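Local coordinates for protein fructokinase (Silicibacter sp., PDB 3C8U) that probably phosphorylates fructose with ATP, as a P-loop sugar kinase linked to fructose uptake, at residues Gln19-Leu24 with Leu95-Glu99; Leu51-Pro57 with Cys124-Glu130; Glu99-Leu105 with Gly116-Pro122; Asn132-Phe136 with Trp148-Arg153. One frame throughout, in Å; residues are numbered along the deposited sequence.

Contact 1. Residues Gln19-Leu24 with Leu95-Glu99; sequences QPGRQL and LKHQE
Arg22 joins the lead-in to strand 23-28 to the end of helix 85-97, where its guanidinium gathers three backbone carbonyls. NH1 donates to Leu95 O at 2.6 Å and to Gln98 O at 2.9 Å, both tilted about 20° from the guanidinium plane. NH2 reaches Glu99 O at 2.9 Å, within that plane but from above the carbonyl plane of Glu99. The chain starts with CG turned away from the backbone N (chi1 -178°), runs straight and bends at chi3, so that the head reaches the carbonyls where helix 85-97 gives way to the loop; NE is taken by Cys124 O, just before strand 126-131. The backbone adds a nearly straight bond, Arg22 N to Lys96 O at 2.8 Å (177°), in the carbonyl plane on a lone pair. One water links Lys96 NZ (2.9 Å) with Gln19 NE2, whose stronger partner is Asp149. Deeper in, Leu24 CD2 packs on Leu95 CB at 4.0 Å, the two side chains nearly perpendicular. A leucine in place of Arg22 would probably leave the carbonyls of Leu95, Gln98 and Glu99 without these donors and let the 95-99 turn shift. The arrangement is consistent with side-chain capping of carbonyls at a helix-to-loop exit.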
loop_
_atom_site.group_PDB
_atom_site.type_symbol
_atom_site.label_atom_id
_atom_site.label_comp_id
_atom_site.label_asym_id
_atom_site.label_seq_id
_atom_site.Cartn_x
_atom_site.Cartn_y
_atom_site.Cartn_z
ATOM N N GLN A 19 9.918 -0.215 22.330
ATOM C CA GLN A 19 8.823 0.704 21.987
ATOM C C GLN A 19 7.447 0.115 22.359
ATOM O O GLN A 19 7.091 -0.973 21.930
ATOM C CB GLN A 19 8.850 1.067 20.496
ATOM C CG GLN A 19 7.799 2.053 20.100
ATOM C CD GLN A 19 8.004 2.588 18.687
ATOM O OE1 GLN A 19 9.117 2.995 18.311
ATOM N NE2 GLN A 19 6.931 2.598 17.901
ATOM N N PRO A 20 6.672 0.838 23.170
ATOM C CA PRO A 20 5.347 0.299 23.477
ATOM C C PRO A 20 4.432 0.218 22.271
ATOM O O PRO A 20 4.420 1.075 21.387
ATOM C CB PRO A 20 4.768 1.303 24.493
ATOM C CG PRO A 20 5.940 1.979 25.083
ATOM C CD PRO A 20 7.007 2.016 23.993
ATOM N N GLY A 21 3.665 -0.852 22.274
ATOM C CA GLY A 21 2.577 -0.998 21.330
ATOM C C GLY A 21 3.056 -1.649 20.065
ATOM O O GLY A 21 4.106 -2.241 20.006
ATOM N N ARG A 22 2.269 -1.493 19.030
ATOM C CA ARG A 22 2.546 -2.169 17.786
ATOM C C ARG A 22 3.368 -1.250 16.885
ATOM O O ARG A 22 3.189 -0.025 16.867
ATOM C CB ARG A 22 1.217 -2.554 17.134
ATOM C CG ARG A 22 1.370 -3.298 15.872
ATOM C CD ARG A 22 0.034 -3.712 15.309
ATOM N NE ARG A 22 -0.620 -4.734 16.114
ATOM C CZ ARG A 22 -1.722 -4.557 16.820
ATOM N NH1 ARG A 22 -2.322 -3.376 16.867
ATOM N NH2 ARG A 22 -2.219 -5.559 17.504
ATOM N N GLN A 23 4.276 -1.853 16.142
ATOM C CA GLN A 23 5.126 -1.115 15.183
ATOM C C GLN A 23 4.560 -1.217 13.770
ATOM O O GLN A 23 3.975 -2.221 13.386
ATOM C CB GLN A 23 6.574 -1.596 15.282
ATOM C CG GLN A 23 7.235 -1.093 16.601
ATOM C CD GLN A 23 8.625 -1.644 16.848
ATOM O OE1 GLN A 23 9.581 -0.890 16.891
ATOM N NE2 GLN A 23 8.741 -2.958 16.990
ATOM N N LEU A 24 4.689 -0.106 13.061
ATOM C CA LEU A 24 4.247 0.048 11.659
ATOM C C LEU A 24 5.405 0.186 10.683
ATOM O O LEU A 24 6.305 1.021 10.807
ATOM C CB LEU A 24 3.325 1.247 11.521
ATOM C CG LEU A 24 2.052 1.323 12.394
ATOM C CD1 LEU A 24 1.152 2.453 11.885
ATOM C CD2 LEU A 24 1.307 0.061 12.323
ATOM N N LEU A 95 -3.892 1.236 15.075
ATOM C CA LEU A 95 -2.996 0.066 15.024
ATOM C C LEU A 95 -1.867 0.107 16.039
ATOM O O LEU A 95 -1.402 -0.935 16.546
ATOM C CB LEU A 95 -2.433 -0.142 13.631
ATOM C CG LEU A 95 -3.390 -0.788 12.637
ATOM C CD1 LEU A 95 -2.824 -0.717 11.214
ATOM C CD2 LEU A 95 -3.753 -2.240 13.050
ATOM N N LYS A 96 -1.450 1.319 16.369
ATOM C CA LYS A 96 -0.330 1.495 17.312
ATOM C C LYS A 96 -0.703 1.012 18.698
ATOM O O LYS A 96 0.023 0.227 19.323
ATOM C CB LYS A 96 0.120 2.958 17.382
ATOM C CG LYS A 96 1.263 3.216 18.363
ATOM C CD LYS A 96 1.581 4.719 18.461
ATOM C CE LYS A 96 2.953 5.009 19.065
ATOM N NZ LYS A 96 4.085 4.455 18.246
ATOM N N HIS A 97 -1.860 1.442 19.194
ATOM C CA HIS A 97 -2.157 1.138 20.585
ATOM C C HIS A 97 -3.385 0.334 20.882
ATOM O O HIS A 97 -3.565 -0.098 22.016
ATOM C CB HIS A 97 -2.107 2.392 21.439
ATOM C CG HIS A 97 -0.713 2.717 21.891
ATOM N ND1 HIS A 97 0.068 1.812 22.584
ATOM C CD2 HIS A 97 0.057 3.819 21.714
ATOM C CE1 HIS A 97 1.246 2.351 22.835
ATOM N NE2 HIS A 97 1.270 3.564 22.312
ATOM N N GLN A 98 -4.193 0.057 19.874
ATOM C CA GLN A 98 -5.320 -0.873 20.091
ATOM C C GLN A 98 -4.852 -2.305 19.929
ATOM O O GLN A 98 -4.027 -2.604 19.066
ATOM C CB GLN A 98 -6.485 -0.592 19.138
ATOM C CG GLN A 98 -7.010 0.772 19.281
ATOM C CD GLN A 98 -7.546 1.040 20.684
ATOM O OE1 GLN A 98 -7.091 1.958 21.369
ATOM N NE2 GLN A 98 -8.519 0.238 21.111
ATOM N N GLU A 99 -5.406 -3.192 20.744
ATOM C CA GLU A 99 -4.986 -4.596 20.711
ATOM C C GLU A 99 -5.473 -5.281 19.451
ATOM O O GLU A 99 -4.768 -6.030 18.789
ATOM C CB GLU A 99 -5.516 -5.351 21.936
ATOM C CG GLU A 99 -4.815 -4.952 23.229
ATOM C CD GLU A 99 -3.304 -5.122 23.166
ATOM O OE1 GLU A 99 -2.774 -5.579 22.126
ATOM O OE2 GLU A 99 -2.636 -4.799 24.177
HETATM O O HOH W 1 4.260 1.565 18.679
HETATM O O HOH W 2 4.011 2.522 15.904
#

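Contact 2. Residues Leu51-Pro57 with Cys124-Glu130; sequences LPAEVVP and CRVAIIE
Val56 and Ile129 lie side by side and point the same way, on the sheet face shared with Ala127. Ile129 has CD1 swung toward its neighbour by chi2 of -52°, which sets it 3.6 Å from Val56 CB, while Val56 CG2 meets Ala127 CB at 4.1 Å; Leu91 and Leu95 of helix 85-97 cover this side. On the face of Ala53, Val55 and Ile128 the fit is different. Val55 CG1 comes obliquely against the carboxylate end of Glu130, 3.5 Å from CD, and Pro57 CG approaches OE2 at 4.0 Å. Glu130 has CG between the backbone N and the carbonyl carbon (chi1 77°) and is extended beyond, which carries the carboxylate past Val55 to Ser39 OG and Ser36 OG. An alanine at Glu130 is likely to leave both serine hydroxyls without this acceptor and open a gap beside Val55 CG1. Beneath the side chains the strands run parallel, their axes 30° apart, bonded alternately: Ile128 N to Glu54 O at 2.9 Å, Val56 N to Ile128 O at 2.7 Å. At the start Pro52 O accepts from both Arg125 N and Val126 N. A parallel edge strand beside a strand with an acidic residue near its C-terminal end, next to the probable Walker A loop, in sheet order 2-3-1-4-5, is characteristic of P-loop kinases.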
loop_
_atom_site.group_PDB
_atom_site.type_symbol
_atom_site.label_atom_id
_atom_site.label_comp_id
_atom_site.label_asym_id
_atom_site.label_seq_id
_atom_site.Cartn_x
_atom_site.Cartn_y
_atom_site.Cartn_z
ATOM N N LEU A 51 9.315 -11.679 15.316
ATOM C CA LEU A 51 8.460 -10.492 15.242
ATOM C C LEU A 51 7.242 -10.789 14.377
ATOM O O LEU A 51 7.272 -10.551 13.187
ATOM C CB LEU A 51 9.207 -9.287 14.648
ATOM C CG LEU A 51 10.020 -8.341 15.523
ATOM C CD1 LEU A 51 10.666 -7.274 14.630
ATOM C CD2 LEU A 51 9.140 -7.702 16.597
ATOM N N PRO A 52 6.159 -11.296 14.980
ATOM C CA PRO A 52 4.955 -11.632 14.221
ATOM C C PRO A 52 4.408 -10.433 13.493
ATOM O O PRO A 52 4.085 -9.424 14.077
ATOM C CB PRO A 52 3.976 -12.124 15.291
ATOM C CG PRO A 52 4.818 -12.510 16.444
ATOM C CD PRO A 52 6.008 -11.602 16.412
ATOM N N ALA A 53 4.371 -10.589 12.190
ATOM C CA ALA A 53 4.051 -9.521 11.260
ATOM C C ALA A 53 2.973 -9.960 10.329
ATOM O O ALA A 53 2.846 -11.138 9.994
ATOM C CB ALA A 53 5.303 -9.136 10.434
ATOM N N GLU A 54 2.184 -8.975 9.932
ATOM C CA GLU A 54 1.123 -9.141 8.937
ATOM C C GLU A 54 1.005 -7.934 8.022
ATOM O O GLU A 54 1.367 -6.826 8.392
ATOM C CB GLU A 54 -0.198 -9.427 9.640
ATOM C CG GLU A 54 -0.229 -10.817 10.241
ATOM C CD GLU A 54 -1.450 -11.098 11.079
ATOM O OE1 GLU A 54 -2.544 -11.254 10.505
ATOM O OE2 GLU A 54 -1.305 -11.194 12.314
ATOM N N VAL A 55 0.465 -8.186 6.844
ATOM C CA VAL A 55 0.309 -7.157 5.819
ATOM C C VAL A 55 -1.098 -6.567 5.889
ATOM O O VAL A 55 -2.086 -7.288 5.848
ATOM C CB VAL A 55 0.616 -7.695 4.398
ATOM C CG1 VAL A 55 0.428 -6.566 3.369
ATOM C CG2 VAL A 55 2.060 -8.286 4.330
ATOM N N VAL A 56 -1.151 -5.243 5.986
ATOM C CA VAL A 56 -2.412 -4.488 6.048
ATOM C C VAL A 56 -2.507 -3.608 4.786
ATOM O O VAL A 56 -1.812 -2.598 4.650
ATOM C CB VAL A 56 -2.502 -3.634 7.327
ATOM C CG1 VAL A 56 -3.803 -2.710 7.291
ATOM C CG2 VAL A 56 -2.435 -4.522 8.597
ATOM N N PRO A 57 -3.328 -4.008 3.811
ATOM C CA PRO A 57 -3.423 -3.118 2.649
ATOM C C PRO A 57 -4.291 -1.889 2.852
ATOM O O PRO A 57 -5.283 -1.918 3.597
ATOM C CB PRO A 57 -4.081 -4.010 1.597
ATOM C CG PRO A 57 -3.977 -5.359 2.113
ATOM C CD PRO A 57 -4.005 -5.280 3.557
ATOM N N CYS A 124 -0.064 -9.809 16.813
ATOM C CA CYS A 124 0.681 -9.069 15.784
ATOM C C CYS A 124 1.455 -7.917 16.372
ATOM O O CYS A 124 0.907 -6.991 16.969
ATOM C CB CYS A 124 -0.260 -8.571 14.676
ATOM S SG CYS A 124 0.564 -7.523 13.420
ATOM N N ARG A 125 2.758 -7.969 16.142
ATOM C CA ARG A 125 3.723 -7.027 16.722
ATOM C C ARG A 125 4.125 -5.961 15.717
ATOM O O ARG A 125 4.485 -4.864 16.067
ATOM C CB ARG A 125 4.978 -7.782 17.203
ATOM C CG ARG A 125 4.729 -8.624 18.446
ATOM C CD ARG A 125 5.947 -8.677 19.354
ATOM N NE ARG A 125 6.706 -7.434 19.335
ATOM C CZ ARG A 125 8.022 -7.390 19.490
ATOM N NH1 ARG A 125 8.686 -8.524 19.671
ATOM N NH2 ARG A 125 8.666 -6.226 19.452
ATOM N N VAL A 126 4.036 -6.321 14.446
ATOM C CA VAL A 126 4.386 -5.412 13.356
ATOM C C VAL A 126 3.352 -5.502 12.251
ATOM O O VAL A 126 3.061 -6.579 11.759
ATOM C CB VAL A 126 5.758 -5.765 12.767
ATOM C CG1 VAL A 126 6.097 -4.867 11.543
ATOM C CG2 VAL A 126 6.834 -5.667 13.879
ATOM N N ALA A 127 2.804 -4.348 11.894
ATOM C CA ALA A 127 1.914 -4.222 10.744
ATOM C C ALA A 127 2.695 -3.586 9.611
ATOM O O ALA A 127 3.271 -2.494 9.745
ATOM C CB ALA A 127 0.664 -3.380 11.080
ATOM N N ILE A 128 2.736 -4.324 8.511
ATOM C CA ILE A 128 3.325 -3.849 7.280
ATOM C C ILE A 128 2.156 -3.308 6.487
ATOM O O ILE A 128 1.310 -4.065 6.018
ATOM C CB ILE A 128 4.031 -4.926 6.471
ATOM C CG1 ILE A 128 5.173 -5.541 7.283
ATOM C CG2 ILE A 128 4.516 -4.347 5.113
ATOM C CD1 ILE A 128 5.728 -6.729 6.619
ATOM N N ILE A 129 2.126 -1.986 6.391
ATOM C CA ILE A 129 1.038 -1.262 5.731
ATOM C C ILE A 129 1.518 -1.066 4.309
ATOM O O ILE A 129 2.603 -0.553 4.091
ATOM C CB ILE A 129 0.777 0.121 6.372
ATOM C CG1 ILE A 129 0.601 0.036 7.893
ATOM C CG2 ILE A 129 -0.427 0.852 5.681
ATOM C CD1 ILE A 129 -0.385 -0.951 8.336
ATOM N N GLU A 130 0.725 -1.536 3.349
ATOM C CA GLU A 130 1.097 -1.470 1.955
ATOM C C GLU A 130 0.096 -0.653 1.166
ATOM O O GLU A 130 -1.106 -0.773 1.319
ATOM C CB GLU A 130 1.349 -2.871 1.345
ATOM C CG GLU A 130 0.131 -3.656 1.023
ATOM C CD GLU A 130 0.405 -4.935 0.264
ATOM O OE1 GLU A 130 1.579 -5.254 0.009
ATOM O OE2 GLU A 130 -0.576 -5.652 -0.030
#

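Contact 3. Residues Glu99-Leu105 with Gly116-Pro122; sequences ERVIYPL and GAAEVGP
Tyr103 and Ala118 face each other as a hydrogen-bonded pair of the beta hairpin formed by strands 101-107 and 112-120. Among the backbone bonds, Tyr103 N reaches Ala118 O at 2.9 Å and Ala118 N returns to Tyr103 O at 3.0 Å; Val101 and Val120 exchange a second such pair. Tyr103 O also receives a weak bond from Ala117 N, so two residues stand against one, a classic beta bulge. The apolar contacts centre on the tyrosine ring. Ala118 CB sits over one face, 3.7 Å from the centroid and 23° off the normal, as a CH-pi contact, and Val120 CG2 comes obliquely to CE1 at 3.7 Å. Tyr103 chi1 of 72° turns the ring across the neighbouring strand above that methyl. Leu105 CG packs on Ala118 CB as well, at 3.8 Å. On the opposite face, that of Ile102, lies a salt bridge, Arg100 NE to Glu119 OE2 at 3.4 Å, with a weak hydrogen bond from NE to OE1. This suggests that the hairpin is held mainly by backbone bonds and the apolar face, which packs on helix 85-97 and Val56, the charged pair probably adding less.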
loop_
_atom_site.group_PDB
_atom_site.type_symbol
_atom_site.label_atom_id
_atom_site.label_comp_id
_atom_site.label_asym_id
_atom_site.label_seq_id
_atom_site.Cartn_x
_atom_site.Cartn_y
_atom_site.Cartn_z
ATOM N N GLU A 99 -5.406 -3.192 20.744
ATOM C CA GLU A 99 -4.986 -4.596 20.711
ATOM C C GLU A 99 -5.473 -5.281 19.451
ATOM O O GLU A 99 -4.768 -6.030 18.789
ATOM C CB GLU A 99 -5.516 -5.351 21.936
ATOM C CG GLU A 99 -4.815 -4.952 23.229
ATOM C CD GLU A 99 -3.304 -5.122 23.166
ATOM O OE1 GLU A 99 -2.774 -5.579 22.126
ATOM O OE2 GLU A 99 -2.636 -4.799 24.177
ATOM N N ARG A 100 -6.714 -4.983 19.154
ATOM C CA ARG A 100 -7.457 -5.656 18.094
ATOM C C ARG A 100 -8.126 -4.609 17.229
ATOM O O ARG A 100 -8.832 -3.742 17.725
ATOM C CB ARG A 100 -8.493 -6.585 18.730
ATOM C CG ARG A 100 -9.070 -7.667 17.831
ATOM C CD ARG A 100 -9.848 -8.705 18.662
ATOM N NE ARG A 100 -9.147 -9.981 18.731
ATOM C CZ ARG A 100 -8.558 -10.455 19.824
ATOM N NH1 ARG A 100 -8.594 -9.767 20.962
ATOM N NH2 ARG A 100 -7.936 -11.624 19.775
ATOM N N VAL A 101 -7.887 -4.696 15.933
ATOM C CA VAL A 101 -8.426 -3.717 14.993
ATOM C C VAL A 101 -8.993 -4.356 13.761
ATOM O O VAL A 101 -8.304 -5.010 12.994
ATOM C CB VAL A 101 -7.362 -2.628 14.561
ATOM C CG1 VAL A 101 -8.010 -1.539 13.650
ATOM C CG2 VAL A 101 -6.717 -1.930 15.782
ATOM N N ILE A 102 -10.273 -4.087 13.560
ATOM C CA ILE A 102 -11.023 -4.496 12.380
ATOM C C ILE A 102 -10.849 -3.484 11.254
ATOM O O ILE A 102 -10.870 -2.255 11.477
ATOM C CB ILE A 102 -12.537 -4.680 12.690
ATOM C CG1 ILE A 102 -12.738 -5.735 13.799
ATOM C CG2 ILE A 102 -13.323 -5.046 11.406
ATOM C CD1 ILE A 102 -12.317 -7.116 13.402
ATOM N N TYR A 103 -10.690 -4.002 10.028
ATOM C CA TYR A 103 -10.535 -3.128 8.845
ATOM C C TYR A 103 -11.071 -3.744 7.554
ATOM O O TYR A 103 -11.320 -4.947 7.501
ATOM C CB TYR A 103 -9.060 -2.695 8.732
ATOM C CG TYR A 103 -8.106 -3.785 8.286
ATOM C CD1 TYR A 103 -7.503 -4.624 9.187
ATOM C CD2 TYR A 103 -7.786 -3.934 6.943
ATOM C CE1 TYR A 103 -6.635 -5.633 8.768
ATOM C CE2 TYR A 103 -6.943 -4.938 6.521
ATOM C CZ TYR A 103 -6.358 -5.771 7.427
ATOM O OH TYR A 103 -5.494 -6.744 6.959
ATOM N N PRO A 104 -11.288 -2.919 6.513
ATOM C CA PRO A 104 -11.870 -3.411 5.272
ATOM C C PRO A 104 -10.856 -3.946 4.311
ATOM O O PRO A 104 -9.683 -3.619 4.393
ATOM C CB PRO A 104 -12.531 -2.178 4.670
ATOM C CG PRO A 104 -11.818 -0.983 5.296
ATOM C CD PRO A 104 -11.184 -1.444 6.552
ATOM N N LEU A 105 -11.361 -4.808 3.439
ATOM C CA LEU A 105 -10.591 -5.424 2.360
ATOM C C LEU A 105 -11.260 -5.080 1.042
ATOM O O LEU A 105 -12.485 -5.164 0.915
ATOM C CB LEU A 105 -10.506 -6.958 2.535
ATOM C CG LEU A 105 -9.615 -7.487 3.678
ATOM C CD1 LEU A 105 -9.604 -9.047 3.766
ATOM C CD2 LEU A 105 -8.210 -6.908 3.541
ATOM N N GLY A 116 -15.321 -4.848 7.633
ATOM C CA GLY A 116 -15.389 -5.857 8.672
ATOM C C GLY A 116 -14.780 -7.163 8.214
ATOM O O GLY A 116 -15.111 -8.221 8.735
ATOM N N ALA A 117 -13.888 -7.061 7.240
ATOM C CA ALA A 117 -13.372 -8.244 6.488
ATOM C C ALA A 117 -12.082 -8.809 7.044
ATOM O O ALA A 117 -11.735 -9.966 6.798
ATOM C CB ALA A 117 -13.182 -7.902 4.987
ATOM N N ALA A 118 -11.356 -7.976 7.781
ATOM C CA ALA A 118 -10.056 -8.394 8.342
ATOM C C ALA A 118 -9.816 -7.834 9.730
ATOM O O ALA A 118 -10.438 -6.862 10.151
ATOM C CB ALA A 118 -8.904 -8.003 7.384
ATOM N N GLU A 119 -8.907 -8.470 10.449
ATOM C CA GLU A 119 -8.536 -8.041 11.805
ATOM C C GLU A 119 -7.046 -8.188 12.075
ATOM O O GLU A 119 -6.494 -9.225 11.803
ATOM C CB GLU A 119 -9.275 -8.902 12.823
ATOM C CG GLU A 119 -9.170 -8.412 14.251
ATOM C CD GLU A 119 -9.754 -9.393 15.249
ATOM O OE1 GLU A 119 -9.219 -10.500 15.372
ATOM O OE2 GLU A 119 -10.737 -9.045 15.919
ATOM N N VAL A 120 -6.429 -7.143 12.621
ATOM C CA VAL A 120 -5.104 -7.253 13.218
ATOM C C VAL A 120 -5.340 -7.518 14.694
ATOM O O VAL A 120 -5.982 -6.749 15.394
ATOM C CB VAL A 120 -4.291 -5.973 13.068
ATOM C CG1 VAL A 120 -2.921 -6.167 13.621
ATOM C CG2 VAL A 120 -4.260 -5.565 11.581
ATOM N N GLY A 121 -4.791 -8.637 15.143
ATOM C CA GLY A 121 -4.927 -9.094 16.520
ATOM C C GLY A 121 -3.751 -8.794 17.422
ATOM O O GLY A 121 -2.671 -8.416 16.970
ATOM N N PRO A 122 -3.935 -9.037 18.728
ATOM C CA PRO A 122 -2.947 -8.675 19.742
ATOM C C PRO A 122 -1.607 -9.401 19.598
ATOM O O PRO A 122 -0.591 -8.913 20.066
ATOM C CB PRO A 122 -3.639 -8.986 21.077
ATOM C CG PRO A 122 -4.980 -9.537 20.753
ATOM C CD PRO A 122 -5.144 -9.670 19.264
HETATM O O HOH W 3 -0.665 -6.614 21.621
#

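Contact 4. Residues Asn132-Phe136 with Trp148-Arg153; sequences NYLLF and WDVSIR
The indole of Trp148 meets Leu134 and Leu135 at its edge, whereas the guanidinium of Arg153 receives Leu135 on one face. The contact belongs to the parallel sheet of the P-loop kinase fold: the loop after strand 126-131 passes strand 23-28 and packs on strand 150-154. In the plane of the indole, 4° out of it, lies Leu134 O, bound by NE1 at 2.8 Å with an N-H...O angle of 172°. That buried bond fixes how the indole is rotated and satisfies its N-H. Near the same edge Leu135 CD2 stands 4.3 Å from CD1 of Trp148. Over the guanidinium, offset toward its rim, is Leu135 CD1, 3.9 Å above the plane. Leu134 crosses the indole at about a right angle, its CB and CD2 both touching CZ2, the latter at 3.9 Å, and its side chain also meets Ala26 of the intervening strand. Asn132, earlier in the loop, hydrogen bonds to Lys35 of the probable Walker A motif. Arg153, bent at chi3 (-73°), brings NH2 to Leu199 O, its main polar partner; in that pose the same nitrogen lies 3.5 Å from Leu135 CB.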
loop_
_atom_site.group_PDB
_atom_site.type_symbol
_atom_site.label_atom_id
_atom_site.label_comp_id
_atom_site.label_asym_id
_atom_site.label_seq_id
_atom_site.Cartn_x
_atom_site.Cartn_y
_atom_site.Cartn_z
ATOM N N ASN A 132 -0.117 2.691 -2.322
ATOM C CA ASN A 132 0.522 3.534 -3.321
ATOM C C ASN A 132 0.946 4.903 -2.791
ATOM O O ASN A 132 1.805 5.545 -3.368
ATOM C CB ASN A 132 -0.407 3.677 -4.533
ATOM C CG ASN A 132 -0.666 2.345 -5.212
ATOM O OD1 ASN A 132 0.252 1.516 -5.343
ATOM N ND2 ASN A 132 -1.885 2.126 -5.635
ATOM N N TYR A 133 0.298 5.350 -1.709
ATOM C CA TYR A 133 0.430 6.741 -1.231
ATOM C C TYR A 133 0.978 6.890 0.177
ATOM O O TYR A 133 0.537 7.769 0.913
ATOM C CB TYR A 133 -0.923 7.475 -1.342
ATOM C CG TYR A 133 -1.498 7.364 -2.738
ATOM C CD1 TYR A 133 -0.831 7.920 -3.827
ATOM C CD2 TYR A 133 -2.677 6.679 -2.977
ATOM C CE1 TYR A 133 -1.335 7.796 -5.114
ATOM C CE2 TYR A 133 -3.183 6.553 -4.262
ATOM C CZ TYR A 133 -2.511 7.112 -5.321
ATOM O OH TYR A 133 -3.021 6.981 -6.602
ATOM N N LEU A 134 1.970 6.056 0.520
ATOM C CA LEU A 134 2.518 6.021 1.878
ATOM C C LEU A 134 3.725 6.912 2.092
ATOM O O LEU A 134 4.144 7.136 3.231
ATOM C CB LEU A 134 2.821 4.588 2.311
ATOM C CG LEU A 134 1.616 3.611 2.243
ATOM C CD1 LEU A 134 2.015 2.306 2.969
ATOM C CD2 LEU A 134 0.278 4.187 2.796
ATOM N N LEU A 135 4.237 7.427 0.977
ATOM C CA LEU A 135 5.425 8.298 0.927
ATOM C C LEU A 135 5.156 9.435 -0.057
ATOM O O LEU A 135 5.953 9.777 -0.924
ATOM C CB LEU A 135 6.677 7.503 0.529
ATOM C CG LEU A 135 7.193 6.544 1.624
ATOM C CD1 LEU A 135 8.415 5.749 1.178
ATOM C CD2 LEU A 135 7.477 7.260 2.956
ATOM N N PHE A 136 3.956 9.961 0.081
ATOM C CA PHE A 136 3.354 10.860 -0.916
ATOM C C PHE A 136 3.240 12.303 -0.425
ATOM O O PHE A 136 2.564 12.622 0.563
ATOM C CB PHE A 136 1.985 10.268 -1.306
ATOM C CG PHE A 136 1.330 10.928 -2.474
ATOM C CD1 PHE A 136 1.898 10.873 -3.741
ATOM C CD2 PHE A 136 0.098 11.555 -2.317
ATOM C CE1 PHE A 136 1.264 11.465 -4.826
ATOM C CE2 PHE A 136 -0.543 12.168 -3.401
ATOM C CZ PHE A 136 0.037 12.130 -4.650
ATOM N N TRP A 148 5.016 6.145 10.528
ATOM C CA TRP A 148 5.735 4.926 10.215
ATOM C C TRP A 148 6.953 4.776 11.132
ATOM O O TRP A 148 7.636 5.754 11.434
ATOM C CB TRP A 148 6.231 4.889 8.768
ATOM C CG TRP A 148 5.233 5.240 7.666
ATOM C CD1 TRP A 148 5.508 5.918 6.531
ATOM C CD2 TRP A 148 3.826 4.945 7.631
ATOM N NE1 TRP A 148 4.373 6.057 5.768
ATOM C CE2 TRP A 148 3.325 5.450 6.415
ATOM C CE3 TRP A 148 2.951 4.283 8.499
ATOM C CZ2 TRP A 148 1.986 5.333 6.051
ATOM C CZ3 TRP A 148 1.614 4.158 8.136
ATOM C CH2 TRP A 148 1.145 4.678 6.917
ATOM N N ASP A 149 7.251 3.536 11.524
ATOM C CA ASP A 149 8.479 3.276 12.264
ATOM C C ASP A 149 9.636 3.010 11.336
ATOM O O ASP A 149 10.769 3.415 11.588
ATOM C CB ASP A 149 8.276 2.156 13.291
ATOM C CG ASP A 149 7.266 2.546 14.346
ATOM O OD1 ASP A 149 7.515 3.504 15.124
ATOM O OD2 ASP A 149 6.228 1.876 14.429
ATOM N N VAL A 150 9.326 2.317 10.246
ATOM C CA VAL A 150 10.280 2.047 9.164
ATOM C C VAL A 150 9.493 2.192 7.870
ATOM O O VAL A 150 8.325 1.824 7.786
ATOM C CB VAL A 150 10.945 0.631 9.236
ATOM C CG1 VAL A 150 11.955 0.406 8.084
ATOM C CG2 VAL A 150 11.608 0.381 10.622
ATOM N N SER A 151 10.118 2.777 6.880
ATOM C CA SER A 151 9.486 2.914 5.578
ATOM C C SER A 151 10.371 2.397 4.461
ATOM O O SER A 151 11.621 2.531 4.461
ATOM C CB SER A 151 9.096 4.364 5.323
ATOM O OG SER A 151 10.253 5.122 4.995
ATOM N N ILE A 152 9.676 1.766 3.527
ATOM C CA ILE A 152 10.256 1.116 2.359
ATOM C C ILE A 152 9.564 1.603 1.092
ATOM O O ILE A 152 8.341 1.560 0.966
ATOM C CB ILE A 152 10.101 -0.430 2.390
ATOM C CG1 ILE A 152 10.592 -1.012 3.713
ATOM C CG2 ILE A 152 10.808 -1.072 1.152
ATOM C CD1 ILE A 152 10.187 -2.464 3.971
ATOM N N ARG A 153 10.374 2.060 0.154
ATOM C CA ARG A 153 9.895 2.353 -1.187
ATOM C C ARG A 153 10.282 1.232 -2.126
ATOM O O ARG A 153 11.441 0.822 -2.204
ATOM C CB ARG A 153 10.424 3.684 -1.703
ATOM C CG ARG A 153 10.295 3.810 -3.231
ATOM C CD ARG A 153 10.735 5.189 -3.698
ATOM N NE ARG A 153 9.739 6.178 -3.344
ATOM C CZ ARG A 153 9.918 7.122 -2.437
ATOM N NH1 ARG A 153 11.102 7.225 -1.826
ATOM N NH2 ARG A 153 8.921 7.973 -2.167
#

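In the fold
From the N terminus, the entry to strand 23-28 opens contact 1, which closes at residues 95-99, at the end of helix 85-97. Before it closes, residues 51-57 open contact 2, which ends only at 124-130, so the two cross. Contact 3, the hairpin, begins at Glu99, which it shares with contact 1, and is nested wholly inside the loop of contact 2. Contact 4 follows in series, beyond strand 126-131. Contacts 1, 2 and 4 all reach the parallel sheet: Gln23 O bonds to Ala127 N, and Leu24 O to Asp149 N. The hairpin reaches that sheet through Tyr103 and Val120 on Val56, while about 12 Å separates the nearest atoms of contacts 3 and 4.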